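Local coordinates for protein 3',5'-nucleoside bisphosphate phosphatase (Chromobacterium violaceum, PDB 2YB1) that hydrolyses nucleoside 3',5'-bisphosphates to nucleoside 5'-phosphates and orthophosphate, using three manganese ions per subunit, at residues D40-L45 with L79-A84; A113-C118 with R139-S144; G216-S221 with Y242-S247. All coordinates share one frame; numbering follows the deposited sequence.

Overall arrangement
Along the chain the three contacts follow one another without interleaving: interaction 1 closes before interaction 2 opens, and interaction 2 before interaction 3. Interaction 1 joins loops that follow strands 33-36 and 72-79 of the mixed sheet of this PHP-family enzyme; interaction 3 pairs strand 216-221 with strand 242-246, at one edge of that sheet. Their centres are about 18 Å apart, and they meet where Leu79 CD1 lies 3.9 Å from Ser244 OG. Interaction 2 packs a loop between helices 99-112 and 118-123 against helix 134-143, its centre about 32 Å from that of interaction 1 and about 34 Å from that of interaction 3. Interaction 3 lies beside manganese ligands His7 and His191, whereas helix 134-143 begins at substrate-binding Arg134.

Interaction 1 (D40-L45 with L79-A84); sequences DCTGGL and LGIDPA
Thr42 carries this contact, its side chain directed at Ile81 and Pro83. At the root, Thr42 CB lies 3.8 Å from Pro83 CB. The branches then part. CG2 stands anti to the carbonyl carbon and meets Ile81 tip to tip, 3.8 Å separating Thr42 CG2 from Ile81 CD1. The hydroxyl takes the place between backbone N and carbonyl carbon (chi1 54°), where Thr42 OG1 comes within 3.7 Å of Pro83 CB and also bonds a water at 2.7 Å. That water donates to Pro83 O over 2.9 Å, so the polar link between the loops is indirect. Leu45 adds a second apolar touch, crossing the proline at an angle with its CD1 4.1 Å from Pro83 CB. A type I turn from Thr42 to Leu45, closed by Leu45 N to Thr42 O, brings both residues to the same proline. On the other loop an Asx turn, Ala84 N to Asp82 OD1, encloses Pro83. The contact joins the loop between strand 33-36 and helix 45-54 to the one between strand 72-79 and helix 86-96; Leu45 and Pro83 touch Asn61, and Ile81 touches Val63, of strand 59-69, while Leu92 and Leu88 of helix 86-96 pack on Thr42 and Ile81.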
loop_
_atom_site.group_PDB
_atom_site.type_symbol
_atom_site.label_atom_id
_atom_site.label_comp_id
_atom_site.label_asym_id
_atom_site.label_seq_id
_atom_site.Cartn_x
_atom_site.Cartn_y
_atom_site.Cartn_z
ATOM N N ASP A 40 7.069 0.696 -0.853
ATOM C CA ASP A 40 8.398 0.732 -1.472
ATOM C C ASP A 40 9.496 0.144 -0.595
ATOM O O ASP A 40 10.677 0.518 -0.710
ATOM C CB ASP A 40 8.725 2.174 -1.876
ATOM C CG ASP A 40 7.680 2.748 -2.822
ATOM O OD1 ASP A 40 7.172 1.968 -3.642
ATOM O OD2 ASP A 40 7.347 3.949 -2.734
ATOM N N CYS A 41 9.095 -0.760 0.292
ATOM C CA CYS A 41 10.001 -1.291 1.306
ATOM C C CYS A 41 9.514 -2.650 1.814
ATOM O O CYS A 41 8.314 -2.850 1.959
ATOM C CB CYS A 41 10.058 -0.298 2.472
ATOM S SG CYS A 41 11.331 -0.696 3.682
ATOM N N THR A 42 10.430 -3.591 2.039
ATOM C CA THR A 42 10.127 -4.877 2.710
ATOM C C THR A 42 10.632 -5.037 4.162
ATOM O O THR A 42 10.631 -6.139 4.715
ATOM C CB THR A 42 10.474 -6.088 1.811
ATOM O OG1 THR A 42 11.832 -5.993 1.373
ATOM C CG2 THR A 42 9.569 -6.077 0.571
ATOM N N GLY A 43 11.151 -3.960 4.736
ATOM C CA GLY A 43 11.883 -4.029 5.995
ATOM C C GLY A 43 11.115 -4.542 7.196
ATOM O O GLY A 43 11.711 -4.908 8.219
ATOM N N GLY A 44 9.791 -4.566 7.094
ATOM C CA GLY A 44 8.984 -5.033 8.206
ATOM C C GLY A 44 8.506 -6.472 8.114
ATOM O O GLY A 44 7.883 -6.982 9.058
ATOM N N LEU A 45 8.800 -7.133 6.994
ATOM C CA LEU A 45 8.241 -8.462 6.722
ATOM C C LEU A 45 8.712 -9.583 7.665
ATOM O O LEU A 45 7.894 -10.394 8.103
ATOM C CB LEU A 45 8.450 -8.869 5.247
ATOM C CG LEU A 45 7.758 -7.973 4.219
ATOM C CD1 LEU A 45 7.966 -8.516 2.801
ATOM C CD2 LEU A 45 6.253 -7.824 4.549
ATOM N N LEU A 79 2.184 -9.586 -3.681
ATOM C CA LEU A 79 1.840 -10.545 -2.627
ATOM C C LEU A 79 2.504 -11.886 -2.902
ATOM O O LEU A 79 2.500 -12.356 -4.046
ATOM C CB LEU A 79 0.321 -10.746 -2.537
ATOM C CG LEU A 79 -0.568 -9.550 -2.153
ATOM C CD1 LEU A 79 -2.039 -9.911 -2.342
ATOM C CD2 LEU A 79 -0.295 -9.088 -0.712
ATOM N N GLY A 80 3.044 -12.514 -1.856
ATOM C CA GLY A 80 3.756 -13.768 -2.024
ATOM C C GLY A 80 5.151 -13.573 -2.615
ATOM O O GLY A 80 5.726 -14.506 -3.181
ATOM N N ILE A 81 5.698 -12.365 -2.470
ATOM C CA ILE A 81 7.041 -12.047 -2.967
ATOM C C ILE A 81 8.115 -12.620 -2.050
ATOM O O ILE A 81 7.895 -12.774 -0.850
ATOM C CB ILE A 81 7.271 -10.513 -3.042
ATOM C CG1 ILE A 81 6.900 -9.865 -1.698
ATOM C CG2 ILE A 81 6.472 -9.892 -4.202
ATOM C CD1 ILE A 81 7.496 -8.498 -1.458
ATOM N N ASP A 82 9.271 -12.939 -2.629
ATOM C CA ASP A 82 10.477 -13.258 -1.872
ATOM C C ASP A 82 11.248 -11.951 -1.747
ATOM O O ASP A 82 11.811 -11.459 -2.725
ATOM C CB ASP A 82 11.307 -14.311 -2.622
ATOM C CG ASP A 82 12.672 -14.576 -1.980
ATOM O OD1 ASP A 82 12.980 -14.029 -0.896
ATOM O OD2 ASP A 82 13.441 -15.356 -2.576
ATOM N N PRO A 83 11.266 -11.368 -0.544
ATOM C CA PRO A 83 11.864 -10.032 -0.425
ATOM C C PRO A 83 13.383 -10.048 -0.631
ATOM O O PRO A 83 13.977 -8.996 -0.860
ATOM C CB PRO A 83 11.506 -9.618 1.008
ATOM C CG PRO A 83 11.353 -10.893 1.742
ATOM C CD PRO A 83 10.752 -11.862 0.747
ATOM N N ALA A 84 13.997 -11.223 -0.551
ATOM C CA ALA A 84 15.438 -11.337 -0.763
ATOM C C ALA A 84 15.826 -11.368 -2.247
ATOM O O ALA A 84 17.008 -11.339 -2.579
ATOM C CB ALA A 84 15.988 -12.558 -0.050
HETATM O O HOH W 1 12.994 -6.319 -0.998
#

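Interaction 2 (A113-C118 with R139-S144)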
loop_
_atom_site.group_PDB
_atom_site.type_symbol
_atom_site.label_atom_id
_atom_site.label_comp_id
_atom_site.label_asym_id
_atom_site.label_seq_id
_atom_site.Cartn_x
_atom_site.Cartn_y
_atom_site.Cartn_z
ATOM N N ALA A 113 4.567 29.040 1.881
ATOM C CA ALA A 113 3.128 29.266 1.938
ATOM C C ALA A 113 2.676 29.682 3.332
ATOM O O ALA A 113 1.479 29.791 3.598
ATOM C CB ALA A 113 2.377 28.025 1.503
ATOM N N GLY A 114 3.628 29.879 4.229
ATOM C CA GLY A 114 3.313 30.417 5.537
ATOM C C GLY A 114 3.269 29.415 6.673
ATOM O O GLY A 114 2.920 29.788 7.796
ATOM N N ILE A 115 3.578 28.145 6.410
ATOM C CA ILE A 115 3.708 27.210 7.529
ATOM C C ILE A 115 5.127 26.681 7.623
ATOM O O ILE A 115 5.507 25.785 6.885
ATOM C CB ILE A 115 2.711 26.030 7.406
ATOM C CG1 ILE A 115 1.321 26.552 7.039
ATOM C CG2 ILE A 115 2.664 25.225 8.710
ATOM C CD1 ILE A 115 0.318 25.460 6.705
ATOM N N ALA A 116 5.889 27.210 8.571
ATOM C CA ALA A 116 7.277 26.799 8.763
ATOM C C ALA A 116 7.367 25.529 9.588
ATOM O O ALA A 116 6.432 25.189 10.308
ATOM C CB ALA A 116 8.101 27.919 9.393
ATOM N N GLY A 117 8.482 24.816 9.450
ATOM C CA GLY A 117 8.795 23.700 10.325
ATOM C C GLY A 117 8.156 22.365 9.995
ATOM O O GLY A 117 8.204 21.451 10.818
ATOM N N CYS A 118 7.572 22.230 8.801
ATOM C CA CYS A 118 6.855 20.998 8.451
ATOM C C CYS A 118 7.732 19.772 8.168
ATOM O O CYS A 118 7.359 18.655 8.524
ATOM C CB CYS A 118 5.874 21.237 7.296
ATOM S SG CYS A 118 4.535 22.349 7.769
ATOM N N ARG A 139 0.184 14.023 9.444
ATOM C CA ARG A 139 0.090 13.800 10.886
ATOM C C ARG A 139 0.639 14.994 11.637
ATOM O O ARG A 139 0.074 15.392 12.662
ATOM C CB ARG A 139 0.815 12.524 11.331
ATOM C CG ARG A 139 0.101 11.281 10.895
ATOM C CD ARG A 139 0.656 9.994 11.501
ATOM N NE ARG A 139 -0.070 8.881 10.894
ATOM C CZ ARG A 139 0.487 7.842 10.284
ATOM N NH1 ARG A 139 1.813 7.713 10.239
ATOM N NH2 ARG A 139 -0.299 6.918 9.740
ATOM N N HIS A 140 1.736 15.559 11.129
ATOM C CA HIS A 140 2.311 16.755 11.739
ATOM C C HIS A 140 1.330 17.916 11.672
ATOM O O HIS A 140 1.097 18.587 12.675
ATOM C CB HIS A 140 3.624 17.180 11.087
ATOM C CG HIS A 140 4.091 18.533 11.540
ATOM N ND1 HIS A 140 4.399 18.809 12.855
ATOM C CD2 HIS A 140 4.257 19.696 10.863
ATOM C CE1 HIS A 140 4.756 20.076 12.967
ATOM N NE2 HIS A 140 4.681 20.637 11.771
ATOM N N LEU A 141 0.763 18.156 10.491
ATOM C CA LEU A 141 -0.151 19.288 10.308
ATOM C C LEU A 141 -1.373 19.182 11.221
ATOM O O LEU A 141 -1.876 20.191 11.718
ATOM C CB LEU A 141 -0.560 19.434 8.839
ATOM C CG LEU A 141 0.583 19.918 7.938
ATOM C CD1 LEU A 141 0.307 19.601 6.470
ATOM C CD2 LEU A 141 0.850 21.417 8.148
ATOM N N VAL A 142 -1.844 17.960 11.449
ATOM C CA VAL A 142 -2.977 17.759 12.353
ATOM C C VAL A 142 -2.552 17.883 13.818
ATOM O O VAL A 142 -3.168 18.614 14.593
ATOM C CB VAL A 142 -3.642 16.391 12.136
ATOM C CG1 VAL A 142 -4.725 16.162 13.192
ATOM C CG2 VAL A 142 -4.217 16.298 10.718
ATOM N N ASP A 143 -1.482 17.186 14.186
ATOM C CA ASP A 143 -1.011 17.189 15.566
ATOM C C ASP A 143 -0.619 18.587 16.058
ATOM O O ASP A 143 -0.874 18.947 17.211
ATOM C CB ASP A 143 0.171 16.238 15.722
ATOM C CG ASP A 143 0.782 16.303 17.102
ATOM O OD1 ASP A 143 0.278 15.601 18.001
ATOM O OD2 ASP A 143 1.760 17.060 17.287
ATOM N N SER A 144 0.001 19.368 15.181
ATOM C CA SER A 144 0.458 20.708 15.536
ATOM C C SER A 144 -0.685 21.718 15.438
ATOM O O SER A 144 -0.508 22.908 15.709
ATOM C CB SER A 144 1.610 21.134 14.624
ATOM O OG SER A 144 1.143 21.331 13.299
HETATM O O HOH W 2 5.045 23.364 11.713
#
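His140 and Leu141, consecutive on helix 134-143, meet the loop 113-118 with two different surfaces, one aromatic and polar, the other aliphatic. The imidazole leaves its helix with CG anti to the backbone N (chi1 170°), which carries CD2 and NE2 across to the start of helix 118-123. There His140 CD2 lies 3.8 Å from Cys118 CA, and His140 NE2 is 3.7 Å from Gly117 O; Cys118 CA and Gly117 O both approach the ring obliquely. The thiol sits at the ring edge: Cys118 SG is 5.1 Å from the His140 centroid and 88° off the ring normal. Its sulfur also touches the neighbouring leucine, with Cys118 SG 3.8 Å from Leu141 CD2, so the one atom bridges both surfaces. Ile115 completes the aliphatic side, its CG2 4.3 Å from Leu141 CD2. Within its own helix end, Ser144 OG lies over one face of the His140 ring, offset toward the rim; Ser144 OG and Ser144 N both bond to His140 O, tying the end of the helix back to the residue that bears the ring. Gly114 ends helix 99-112 in a Schellman motif, and Gly117 occupies the N-cap position of helix 118-123, so the loop links the end of one helix to the start of the next. Chemically, the direct contacts are van der Waals and sulfur-aromatic, and the polar connection runs through a water in the imidazole plane that bonds to His140 NE2 at 2.8 Å and donates to Ala116 O, a link consistent with fixing the ring's rotation.

Interaction 3 (G216-S221 with Y242-S247); sequences GIEVAS and YASSGS
Four firm backbone hydrogen bonds join Gly216-Ser221 to Tyr242-Ser247 as parallel strands. Ile217 bonds strand 242-246 through both its N and its O: Ile217 N donates to Tyr242 O at 3.0 Å, and Ile217 O accepts from Ser244 N at 2.9 Å. Ser244 O then receives Val219 N at 2.9 Å and, weakly, Ala220 N. This double use marks a beta bulge, where the register slips by one residue between Glu218-Ser244 and Ala220-Ser245; beyond it Gly246 N bonds to Ala220 O at 3.0 Å. Two waters extend the polar pairing on the face of Glu218, Ser221 and Ser244. One accepts from Ser244 OG and donates to Glu218 OE2; the other accepts from Ser221 OG and donates to Glu218 OE1 and, at longer range, to Gly246 O. Glu218, extended beyond CG, also bonds directly to His7 ND1 through OE2 and to His191 N through OE1, while Ser221 OG bonds Ser223 N. Packing surrounds this framework: Glu218 CG rests 4.0 Å from Ser244 CB on the polar face, and on the opposite face Ala220 CB lies 3.6 Å from Ser245 OG. At the bulge Val219 CG2 packs 3.7 Å from Ala243 CB, and Val219 also touches Ala233 of helix 226-239, the crossover helix of this beta-alpha-beta unit. Glu218 is second-shell through His7, a manganese ligand, whereas at His191 it holds the backbone N; its bond to His7 ND1 would orient that imidazole and probably increase its electron donation to the metal.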
loop_
_atom_site.group_PDB
_atom_site.type_symbol
_atom_site.label_atom_id
_atom_site.label_comp_id
_atom_site.label_asym_id
_atom_site.label_seq_id
_atom_site.Cartn_x
_atom_site.Cartn_y
_atom_site.Cartn_z
ATOM N N GLY A 216 -3.919 -9.155 -10.613
ATOM C CA GLY A 216 -4.885 -8.911 -9.558
ATOM C C GLY A 216 -5.271 -7.457 -9.394
ATOM O O GLY A 216 -4.603 -6.547 -9.885
ATOM N N ILE A 217 -6.400 -7.253 -8.722
ATOM C CA ILE A 217 -6.911 -5.923 -8.456
ATOM C C ILE A 217 -7.665 -5.949 -7.130
ATOM O O ILE A 217 -8.370 -6.919 -6.815
ATOM C CB ILE A 217 -7.827 -5.428 -9.622
ATOM C CG1 ILE A 217 -8.318 -3.991 -9.365
ATOM C CG2 ILE A 217 -9.002 -6.408 -9.852
ATOM C CD1 ILE A 217 -8.961 -3.324 -10.570
ATOM N N GLU A 218 -7.507 -4.895 -6.340
ATOM C CA GLU A 218 -8.251 -4.803 -5.094
ATOM C C GLU A 218 -9.707 -4.488 -5.389
ATOM O O GLU A 218 -10.026 -3.523 -6.073
ATOM C CB GLU A 218 -7.631 -3.759 -4.156
ATOM C CG GLU A 218 -6.330 -4.245 -3.554
ATOM C CD GLU A 218 -5.695 -3.265 -2.587
ATOM O OE1 GLU A 218 -6.142 -2.098 -2.511
ATOM O OE2 GLU A 218 -4.735 -3.674 -1.912
ATOM N N VAL A 219 -10.580 -5.337 -4.875
ATOM C CA VAL A 219 -12.020 -5.167 -4.971
ATOM C C VAL A 219 -12.542 -4.710 -3.615
ATOM O O VAL A 219 -13.224 -3.693 -3.514
ATOM C CB VAL A 219 -12.708 -6.449 -5.466
ATOM C CG1 VAL A 219 -14.227 -6.307 -5.373
ATOM C CG2 VAL A 219 -12.280 -6.721 -6.900
ATOM N N ALA A 220 -12.280 -5.499 -2.578
ATOM C CA ALA A 220 -12.605 -5.056 -1.233
ATOM C C ALA A 220 -11.423 -4.229 -0.723
ATOM O O ALA A 220 -10.291 -4.697 -0.700
ATOM C CB ALA A 220 -12.891 -6.240 -0.330
ATOM N N SER A 221 -11.680 -2.976 -0.374
ATOM C CA SER A 221 -10.619 -2.089 0.089
ATOM C C SER A 221 -11.187 -1.074 1.075
ATOM O O SER A 221 -12.317 -0.598 0.915
ATOM C CB SER A 221 -9.951 -1.399 -1.108
ATOM O OG SER A 221 -9.236 -0.245 -0.721
ATOM N N TYR A 242 -7.774 -11.660 -10.644
ATOM C CA TYR A 242 -8.092 -12.165 -9.310
ATOM C C TYR A 242 -8.322 -11.010 -8.340
ATOM O O TYR A 242 -7.660 -9.975 -8.429
ATOM C CB TYR A 242 -6.958 -13.074 -8.804
ATOM C CG TYR A 242 -6.843 -14.315 -9.659
ATOM C CD1 TYR A 242 -7.701 -15.389 -9.465
ATOM C CD2 TYR A 242 -5.909 -14.393 -10.688
ATOM C CE1 TYR A 242 -7.626 -16.516 -10.264
ATOM C CE2 TYR A 242 -5.820 -15.526 -11.496
ATOM C CZ TYR A 242 -6.686 -16.584 -11.273
ATOM O OH TYR A 242 -6.625 -17.721 -12.059
ATOM N N ALA A 243 -9.257 -11.197 -7.412
ATOM C CA ALA A 243 -9.675 -10.113 -6.520
ATOM C C ALA A 243 -8.929 -10.174 -5.210
ATOM O O ALA A 243 -8.823 -11.230 -4.588
ATOM C CB ALA A 243 -11.179 -10.167 -6.267
ATOM N N SER A 244 -8.430 -9.021 -4.783
ATOM C CA SER A 244 -7.755 -8.917 -3.511
ATOM C C SER A 244 -8.608 -8.072 -2.572
ATOM O O SER A 244 -9.501 -7.339 -3.019
ATOM C CB SER A 244 -6.386 -8.282 -3.676
ATOM O OG SER A 244 -5.657 -8.460 -2.489
ATOM N N SER A 245 -8.364 -8.238 -1.271
ATOM C CA SER A 245 -9.058 -7.500 -0.230
ATOM C C SER A 245 -8.034 -6.957 0.786
ATOM O O SER A 245 -7.142 -7.686 1.235
ATOM C CB SER A 245 -10.046 -8.436 0.471
ATOM O OG SER A 245 -10.827 -9.168 -0.473
ATOM N N GLY A 246 -8.130 -5.679 1.127
ATOM C CA GLY A 246 -7.324 -5.187 2.230
ATOM C C GLY A 246 -7.870 -3.914 2.843
ATOM O O GLY A 246 -8.472 -3.098 2.155
ATOM N N SER A 247 -7.599 -3.726 4.132
ATOM C CA SER A 247 -8.154 -2.609 4.888
ATOM C C SER A 247 -7.420 -1.318 4.561
ATOM O O SER A 247 -7.980 -0.224 4.677
ATOM C CB SER A 247 -8.018 -2.890 6.388
ATOM O OG SER A 247 -6.650 -2.996 6.748
HETATM O O HOH W 3 -4.113 -6.492 -1.655
HETATM O O HOH W 4 -6.880 -1.193 0.042
#